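Local coordinates for putative tagatose-6-phosphate ketose/aldose isomerase (Escherichia coli, PDB 3C3J), which is a putative isomerase of the SIS (sugar isomerase) family, built from two SIS domains, at residues N42-L45 / E46-R50. Residues are numbered along the deposited sequence; the frame is centred on the assembly and turned at random.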
loop_
_atom_site.group_PDB
_atom_site.type_symbol
_atom_site.label_atom_id
_atom_site.label_comp_id
_atom_site.label_asym_id
_atom_site.label_seq_id
_atom_site.Cartn_x
_atom_site.Cartn_y
_atom_site.Cartn_z
ATOM N N ASN A 42 8.374 20.467 23.005
ATOM C CA ASN A 42 9.753 20.054 23.186
ATOM C C ASN A 42 9.949 19.363 24.532
ATOM O O ASN A 42 10.665 18.374 24.603
ATOM C CB ASN A 42 10.723 21.240 23.043
ATOM C CG ASN A 42 10.826 21.756 21.624
ATOM O OD1 ASN A 42 10.254 21.188 20.685
ATOM N ND2 ASN A 42 11.562 22.849 21.458
ATOM N N ASN A 43 9.298 19.854 25.584
ATOM C CA ASN A 43 9.374 19.204 26.899
ATOM C C ASN A 43 8.823 17.781 26.880
ATOM O O ASN A 43 9.299 16.903 27.598
ATOM C CB ASN A 43 8.600 19.997 27.948
ATOM C CG ASN A 43 9.286 21.297 28.316
ATOM O OD1 ASN A 43 10.415 21.564 27.890
ATOM N ND2 ASN A 43 8.599 22.121 29.119
ATOM N N PHE A 44 7.779 17.576 26.089
ATOM C CA PHE A 44 7.153 16.269 25.986
ATOM C C PHE A 44 8.010 15.351 25.129
ATOM O O PHE A 44 8.261 14.198 25.502
ATOM C CB PHE A 44 5.760 16.389 25.384
ATOM C CG PHE A 44 5.094 15.063 25.151
ATOM C CD1 PHE A 44 4.726 14.267 26.215
ATOM C CD2 PHE A 44 4.868 14.605 23.871
ATOM C CE1 PHE A 44 4.110 13.035 25.985
ATOM C CE2 PHE A 44 4.276 13.391 23.640
ATOM C CZ PHE A 44 3.884 12.609 24.694
ATOM N N LEU A 45 8.455 15.859 23.984
ATOM C CA LEU A 45 9.026 14.995 22.947
ATOM C C LEU A 45 10.508 14.722 23.119
ATOM O O LEU A 45 10.973 13.627 22.788
ATOM C CB LEU A 45 8.804 15.572 21.545
ATOM C CG LEU A 45 7.411 15.517 20.962
ATOM C CD1 LEU A 45 7.400 16.335 19.657
ATOM C CD2 LEU A 45 6.957 14.068 20.710
ATOM N N GLU A 46 11.267 15.710 23.589
ATOM C CA GLU A 46 12.723 15.566 23.615
ATOM C C GLU A 46 13.181 14.367 24.452
ATOM O O GLU A 46 14.062 13.639 24.015
ATOM C CB GLU A 46 13.438 16.885 24.000
ATOM C CG GLU A 46 13.320 17.963 22.854
ATOM C CD GLU A 46 14.042 19.312 23.096
ATOM O OE1 GLU A 46 14.447 19.617 24.253
ATOM O OE2 GLU A 46 14.183 20.080 22.102
ATOM N N PRO A 47 12.573 14.132 25.628
ATOM C CA PRO A 47 12.970 12.943 26.396
ATOM C C PRO A 47 12.644 11.627 25.696
ATOM O O PRO A 47 13.335 10.622 25.933
ATOM C CB PRO A 47 12.167 13.058 27.697
ATOM C CG PRO A 47 11.718 14.483 27.748
ATOM C CD PRO A 47 11.557 14.924 26.339
ATOM N N LEU A 48 11.607 11.629 24.855
ATOM C CA LEU A 48 11.220 10.431 24.126
ATOM C C LEU A 48 12.173 10.172 22.977
ATOM O O LEU A 48 12.655 9.058 22.794
ATOM C CB LEU A 48 9.796 10.563 23.578
ATOM C CG LEU A 48 8.717 10.835 24.622
ATOM C CD1 LEU A 48 7.343 10.834 23.969
ATOM C CD2 LEU A 48 8.806 9.786 25.720
ATOM N N LEU A 49 12.432 11.218 22.204
ATOM C CA LEU A 49 13.267 11.137 21.030
ATOM C C LEU A 49 14.718 10.799 21.358
ATOM O O LEU A 49 15.442 10.359 20.486
ATOM C CB LEU A 49 13.195 12.444 20.246
ATOM C CG LEU A 49 11.826 12.766 19.611
ATOM C CD1 LEU A 49 11.846 14.134 18.910
ATOM C CD2 LEU A 49 11.385 11.688 18.640
ATOM N N ARG A 50 15.127 10.990 22.612
ATOM C CA ARG A 50 16.458 10.563 23.053
ATOM C C ARG A 50 16.551 9.047 23.273
ATOM O O ARG A 50 17.660 8.521 23.392
ATOM C CB ARG A 50 16.898 11.335 24.312
ATOM C CG ARG A 50 17.280 12.826 24.053
ATOM C CD ARG A 50 18.445 13.043 22.991
ATOM N NE ARG A 50 19.786 13.311 23.573
ATOM C CZ ARG A 50 20.966 13.088 22.960
ATOM N NH1 ARG A 50 21.019 12.572 21.724
ATOM N NH2 ARG A 50 22.115 13.367 23.599
#
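Phe-44 has its CG anti to the backbone N (chi1 176°), whereas Leu-48 holds its CG anti to the carbonyl carbon (chi1 -58°). These settings carry Leu-48 CD1 over one face of the Phe-44 ring in a CH-pi contact, 4.2 Å from the centroid and displaced toward the rim. Two residues earlier, Asn-42 and Glu-46 lie with amide and carboxylate almost parallel and stacked; Glu-46 OE2 is 3.8 Å from Asn-42 CG. A hydrogen bond from Arg-38 NE to Asn-42 OD1 helps fix that amide. Glu-46 N donates to Asn-42 O at 2.9 Å. Pro-47 has no N-H to give, and Leu-48 N lacks its bond to the turn before. Pro-47 CD sits 3.3 Å from Asn-43 O, and the helix kinks here. Leu-45 O takes two donors: a nearly straight bond from Leu-49 N (2.9 Å) and a weak, bent one from Leu-48 N. The side chain of Leu-45 is buried against Val-186 and Phe-187 of helix 174-187, while Glu-46 and Pro-47 are exposed. The arrangement is that of a proline-kinked alpha-helix with i to i+4 side-chain pairs, in the last turns of helix 23-49 ahead of strand 55-59 of the first parallel alpha/beta SIS domain.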